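Local coordinates for KLLA0E08119p (PDB 3VA7), which probably catalyses the ATP- and biotin-dependent carboxylation of urea to urea-1-carboxylate, the first step of urea breakdown by the allophanate route, at residues 233-238 against 271-276; 541-546 against 629-634. All blocks are in the same frame, centred on the assembly; numbering follows the deposited sequence.

Contact 1 (233-238 against 271-276); sequences NARHVE and PAPNLP
The guanidinium group of R235 meets 271-276 with its edge: the carbonyl oxygens of P273 and N274 and the methyl of A272 all lie near its plane. The setting is the ATP-grasp part of the biotin carboxylase domain, where strand 235-244 runs within an antiparallel sheet and 271-276 leads from strand 264-270 into helix 277-293. Within 233-238 the H236 ring is held at its edge, NE2 of H236 donating to OE1 of E238 at 3.1 Å, with the acceptor in the ring plane of H236 but the donor 39° out of the carboxylate plane of E238.

Two nitrogens of R235 share P273 O. R235 NH2 is modelled very close to P273 O, a separation too short to be trusted at 2.6 Å resolution, whereas the bond from R235 NH1 is weak by its 124° angle. R235 NH1 also reaches N274 O at 3.4 Å, again weakly. The chain gets there with CG anti to the carbonyl carbon (chi1 -72°) and a bend at chi3, sliding past the P273 ring in the opposite direction; R235 NH2 comes within 3.5 Å of P273 CD. NH2 has a second partner in a salt bridge with D256, which compensates the charge and ties the connection to strand 249-261 as well.

Apolar packing completes the join. V237, whose side chain also touches M283 of helix 277-293, places its methyl CG1 4.2 Å from A272 CB.

Contact 2 (541-546 against 629-634); sequences FHTETV and LNQPEL
Side chains of T543, T545, L629 and Q631 join two parts of the carboxyltransferase A and B region. Residues 542-544 link strand 538-541 of one antiparallel sheet to strand 545-550 of another, and 629-634 is the loop that follows strand 626-628, an outermost strand of the first sheet.

The polar part centres on Q631. Q631 CD lies 3.4 Å from E544 O, and the terminal amide also comes up to T543 OG1 from the opposite direction. The oxygen and nitrogen of this amide may be interchanged in the model, so neither is assigned a role. A bend at chi2 (99°) brings the group in across the E544 side chain, with amide and carboxylate planes 77° apart. With a leucine in place of Q631, the T543 hydroxyl and the E544 carbonyl would probably be left facing an apolar group that could bond to neither.

The apolar part belongs to L629, a buried residue that also touches F478 and I592, from a strand of each sheet. It crosses T545 at about a right angle and also meets T543 CG2, and the methyl L629 CD1 sits 3.9 Å from T545 CG2.

Contacts 1 and 2 belong to different catalytic parts of one chain: 233-238 and 271-276 lie in the biotin carboxylase region, 541-546 and 629-634 in the carboxyltransferase A and B region. They follow in series along the sequence. Their centres are 36 Å apart and their nearest atoms about 24 Å, so neither touches the other. The biotin group on K1202 is bound in a pocket that includes F700, Y731 and S1016, and urea lies among D991, C1033 and Y1044; no residue of either contact lines these sites. Contact 1 joins a strand to a loop in a buried setting, while contact 2 joins 543-544 and T545, which starts strand 545-550, to a surface loop.

Contact 1 (233-238 against 271-276)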
loop_
_atom_site.group_PDB
_atom_site.type_symbol
_atom_site.label_atom_id
_atom_site.label_comp_id
_atom_site.label_asym_id
_atom_site.label_seq_id
_atom_site.Cartn_x
_atom_site.Cartn_y
_atom_site.Cartn_z
ATOM N N ASN A 233 -32.314 -34.102 11.336
ATOM C CA ASN A 233 -31.041 -33.370 11.133
ATOM C C ASN A 233 -30.390 -33.593 9.756
ATOM O O ASN A 233 -29.559 -34.482 9.548
ATOM C CB ASN A 233 -30.054 -33.598 12.289
ATOM C CG ASN A 233 -30.086 -32.447 13.311
ATOM O OD1 ASN A 233 -29.041 -31.845 13.644
ATOM N ND2 ASN A 233 -31.300 -32.110 13.781
ATOM N N ALA A 234 -30.783 -32.718 8.844
ATOM C CA ALA A 234 -30.797 -32.993 7.409
ATOM C C ALA A 234 -29.480 -32.733 6.679
ATOM O O ALA A 234 -28.872 -31.674 6.833
ATOM C CB ALA A 234 -31.971 -32.172 6.733
ATOM N N ARG A 235 -29.083 -33.699 5.853
ATOM C CA ARG A 235 -27.956 -33.540 4.927
ATOM C C ARG A 235 -28.394 -33.084 3.520
ATOM O O ARG A 235 -29.589 -33.061 3.202
ATOM C CB ARG A 235 -27.106 -34.804 4.903
ATOM C CG ARG A 235 -26.321 -34.948 6.190
ATOM C CD ARG A 235 -25.661 -36.279 6.287
ATOM N NE ARG A 235 -24.780 -36.528 5.150
ATOM C CZ ARG A 235 -24.202 -37.704 4.891
ATOM N NH1 ARG A 235 -24.409 -38.748 5.688
ATOM N NH2 ARG A 235 -23.411 -37.854 3.830
ATOM N N HIS A 236 -27.427 -32.674 2.698
ATOM C CA HIS A 236 -27.697 -32.226 1.321
ATOM C C HIS A 236 -26.822 -33.070 0.390
ATOM O O HIS A 236 -25.601 -32.847 0.301
ATOM C CB HIS A 236 -27.390 -30.741 1.228
ATOM C CG HIS A 236 -27.545 -30.142 -0.132
ATOM N ND1 HIS A 236 -28.391 -29.075 -0.371
ATOM C CD2 HIS A 236 -26.901 -30.386 -1.305
ATOM C CE1 HIS A 236 -28.290 -28.714 -1.643
ATOM N NE2 HIS A 236 -27.391 -29.492 -2.230
ATOM N N VAL A 237 -27.414 -34.083 -0.246
ATOM C CA VAL A 237 -26.642 -34.943 -1.116
ATOM C C VAL A 237 -27.177 -34.682 -2.493
ATOM O O VAL A 237 -28.388 -34.730 -2.703
ATOM C CB VAL A 237 -26.767 -36.404 -0.764
ATOM C CG1 VAL A 237 -25.863 -37.219 -1.651
ATOM C CG2 VAL A 237 -26.400 -36.638 0.701
ATOM N N GLU A 238 -26.307 -34.344 -3.436
ATOM C CA GLU A 238 -26.791 -34.041 -4.753
ATOM C C GLU A 238 -26.111 -34.962 -5.745
ATOM O O GLU A 238 -25.006 -35.490 -5.484
ATOM C CB GLU A 238 -26.578 -32.565 -5.064
ATOM C CG GLU A 238 -25.092 -32.152 -5.197
ATOM C CD GLU A 238 -24.883 -30.651 -5.172
ATOM O OE1 GLU A 238 -25.814 -29.876 -4.813
ATOM O OE2 GLU A 238 -23.758 -30.241 -5.515
ATOM N N PRO A 271 -16.702 -38.693 -2.232
ATOM C CA PRO A 271 -18.108 -39.171 -2.175
ATOM C C PRO A 271 -18.780 -38.653 -0.949
ATOM O O PRO A 271 -18.115 -38.205 -0.050
ATOM C CB PRO A 271 -17.977 -40.698 -2.041
ATOM C CG PRO A 271 -16.623 -41.042 -2.639
ATOM C CD PRO A 271 -15.735 -39.802 -2.366
ATOM N N ALA A 272 -20.099 -38.701 -0.903
ATOM C CA ALA A 272 -20.785 -38.394 0.334
ATOM C C ALA A 272 -20.299 -39.353 1.453
ATOM O O ALA A 272 -20.167 -40.566 1.251
ATOM C CB ALA A 272 -22.254 -38.503 0.136
ATOM N N PRO A 273 -20.006 -38.805 2.644
ATOM C CA PRO A 273 -19.670 -39.710 3.736
ATOM C C PRO A 273 -20.941 -40.410 4.264
ATOM O O PRO A 273 -22.034 -39.859 4.123
ATOM C CB PRO A 273 -19.129 -38.751 4.791
ATOM C CG PRO A 273 -19.970 -37.503 4.596
ATOM C CD PRO A 273 -20.055 -37.395 3.093
ATOM N N ASN A 274 -20.778 -41.600 4.861
ATOM C CA ASN A 274 -21.853 -42.313 5.604
ATOM C C ASN A 274 -23.114 -42.477 4.800
ATOM O O ASN A 274 -24.216 -42.093 5.239
ATOM C CB ASN A 274 -22.211 -41.618 6.924
ATOM C CG ASN A 274 -21.039 -41.561 7.902
ATOM O OD1 ASN A 274 -20.276 -42.535 8.072
ATOM N ND2 ASN A 274 -20.880 -40.395 8.543
ATOM N N LEU A 275 -22.922 -43.008 3.596
ATOM C CA LEU A 275 -24.016 -43.290 2.696
ATOM C C LEU A 275 -23.767 -44.648 2.090
ATOM O O LEU A 275 -22.728 -44.874 1.458
ATOM C CB LEU A 275 -24.119 -42.228 1.617
ATOM C CG LEU A 275 -25.092 -42.448 0.466
ATOM C CD1 LEU A 275 -26.489 -42.040 0.860
ATOM C CD2 LEU A 275 -24.610 -41.611 -0.703
ATOM N N PRO A 276 -24.717 -45.569 2.312
ATOM C CA PRO A 276 -24.608 -46.925 1.763
ATOM C C PRO A 276 -24.922 -46.965 0.268
ATOM O O PRO A 276 -25.826 -46.261 -0.215
ATOM C CB PRO A 276 -25.653 -47.712 2.554
ATOM C CG PRO A 276 -26.168 -46.729 3.659
ATOM C CD PRO A 276 -25.922 -45.382 3.144
#

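Contact 2 (541-546 against 629-634)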
loop_
_atom_site.group_PDB
_atom_site.type_symbol
_atom_site.label_atom_id
_atom_site.label_comp_id
_atom_site.label_asym_id
_atom_site.label_seq_id
_atom_site.Cartn_x
_atom_site.Cartn_y
_atom_site.Cartn_z
ATOM N N PHE A 541 -10.752 -8.067 22.647
ATOM C CA PHE A 541 -9.882 -9.192 22.458
ATOM C C PHE A 541 -10.704 -10.467 22.375
ATOM O O PHE A 541 -11.593 -10.687 23.217
ATOM C CB PHE A 541 -8.874 -9.259 23.593
ATOM C CG PHE A 541 -7.660 -8.431 23.364
ATOM C CD1 PHE A 541 -6.482 -9.015 22.905
ATOM C CD2 PHE A 541 -7.680 -7.075 23.605
ATOM C CE1 PHE A 541 -5.352 -8.252 22.700
ATOM C CE2 PHE A 541 -6.550 -6.294 23.388
ATOM C CZ PHE A 541 -5.401 -6.868 22.933
ATOM N N HIS A 542 -10.408 -11.297 21.377
ATOM C CA HIS A 542 -11.228 -12.468 21.096
ATOM C C HIS A 542 -10.557 -13.713 21.563
ATOM O O HIS A 542 -11.038 -14.848 21.365
ATOM C CB HIS A 542 -11.533 -12.552 19.610
ATOM C CG HIS A 542 -12.643 -11.656 19.223
ATOM N ND1 HIS A 542 -12.460 -10.535 18.445
ATOM C CD2 HIS A 542 -13.948 -11.661 19.587
ATOM C CE1 HIS A 542 -13.616 -9.913 18.298
ATOM N NE2 HIS A 542 -14.535 -10.575 18.982
ATOM N N THR A 543 -9.421 -13.479 22.176
ATOM C CA THR A 543 -8.574 -14.554 22.581
ATOM C C THR A 543 -7.742 -14.029 23.766
ATOM O O THR A 543 -7.901 -12.875 24.169
ATOM C CB THR A 543 -7.743 -14.972 21.402
ATOM O OG1 THR A 543 -6.981 -16.125 21.757
ATOM C CG2 THR A 543 -6.808 -13.839 21.017
ATOM N N GLU A 544 -6.866 -14.847 24.326
ATOM C CA GLU A 544 -6.116 -14.417 25.513
ATOM C C GLU A 544 -4.671 -14.098 25.214
ATOM O O GLU A 544 -4.060 -14.711 24.353
ATOM C CB GLU A 544 -6.223 -15.436 26.668
ATOM C CG GLU A 544 -5.649 -16.828 26.399
ATOM C CD GLU A 544 -5.161 -17.533 27.688
ATOM O OE1 GLU A 544 -5.839 -17.411 28.760
ATOM O OE2 GLU A 544 -4.084 -18.198 27.630
ATOM N N THR A 545 -4.105 -13.157 25.960
ATOM C CA THR A 545 -2.714 -12.764 25.730
ATOM C C THR A 545 -2.220 -11.854 26.849
ATOM O O THR A 545 -2.953 -11.585 27.790
ATOM C CB THR A 545 -2.566 -12.052 24.317
ATOM O OG1 THR A 545 -1.190 -11.723 24.038
ATOM C CG2 THR A 545 -3.445 -10.807 24.226
ATOM N N VAL A 546 -0.985 -11.375 26.712
ATOM C CA VAL A 546 -0.407 -10.355 27.560
ATOM C C VAL A 546 -0.188 -9.052 26.741
ATOM O O VAL A 546 0.085 -9.110 25.573
ATOM C CB VAL A 546 0.935 -10.869 28.198
ATOM C CG1 VAL A 546 1.449 -9.903 29.241
ATOM C CG2 VAL A 546 0.798 -12.290 28.777
ATOM N N LEU A 629 -3.349 -12.522 15.958
ATOM C CA LEU A 629 -2.174 -12.715 16.819
ATOM C C LEU A 629 -1.494 -14.019 16.510
ATOM O O LEU A 629 -1.912 -14.724 15.601
ATOM C CB LEU A 629 -2.541 -12.703 18.290
ATOM C CG LEU A 629 -3.328 -11.546 18.890
ATOM C CD1 LEU A 629 -3.199 -11.674 20.402
ATOM C CD2 LEU A 629 -2.856 -10.164 18.395
ATOM N N ASN A 630 -0.476 -14.353 17.299
ATOM C CA ASN A 630 0.367 -15.507 17.056
ATOM C C ASN A 630 0.378 -16.461 18.271
ATOM O O ASN A 630 1.427 -16.651 18.907
ATOM C CB ASN A 630 1.776 -15.000 16.712
ATOM C CG ASN A 630 2.847 -16.097 16.745
ATOM O OD1 ASN A 630 2.554 -17.283 16.524
ATOM N ND2 ASN A 630 4.104 -15.699 17.010
ATOM N N GLN A 631 -0.782 -17.038 18.612
ATOM C CA GLN A 631 -0.860 -18.106 19.646
ATOM C C GLN A 631 -0.213 -19.387 19.068
ATOM O O GLN A 631 -0.756 -19.994 18.118
ATOM C CB GLN A 631 -2.322 -18.412 20.036
ATOM C CG GLN A 631 -2.647 -18.529 21.554
ATOM C CD GLN A 631 -3.262 -17.216 22.135
ATOM O OE1 GLN A 631 -4.422 -17.183 22.602
ATOM N NE2 GLN A 631 -2.483 -16.128 22.074
ATOM N N PRO A 632 0.939 -19.811 19.640
ATOM C CA PRO A 632 1.684 -20.967 19.053
ATOM C C PRO A 632 0.820 -22.242 18.785
ATOM O O PRO A 632 0.972 -22.871 17.730
ATOM C CB PRO A 632 2.818 -21.227 20.062
ATOM C CG PRO A 632 2.349 -20.516 21.400
ATOM C CD PRO A 632 1.517 -19.341 20.924
ATOM N N GLU A 633 -0.089 -22.582 19.708
ATOM C CA GLU A 633 -0.986 -23.736 19.529
ATOM C C GLU A 633 -2.098 -23.526 18.469
ATOM O O GLU A 633 -2.344 -24.426 17.644
ATOM C CB GLU A 633 -1.558 -24.226 20.876
ATOM C CG GLU A 633 -2.668 -23.361 21.531
ATOM C CD GLU A 633 -3.311 -24.050 22.755
ATOM O OE1 GLU A 633 -2.549 -24.508 23.648
ATOM O OE2 GLU A 633 -4.568 -24.135 22.833
ATOM N N LEU A 634 -2.745 -22.350 18.479
ATOM C CA LEU A 634 -3.791 -22.009 17.475
ATOM C C LEU A 634 -3.240 -21.245 16.225
ATOM O O LEU A 634 -4.003 -20.530 15.538
ATOM C CB LEU A 634 -4.995 -21.259 18.133
ATOM C CG LEU A 634 -6.478 -21.593 17.760
ATOM C CD1 LEU A 634 -7.506 -21.230 18.902
ATOM C CD2 LEU A 634 -6.956 -21.022 16.373
#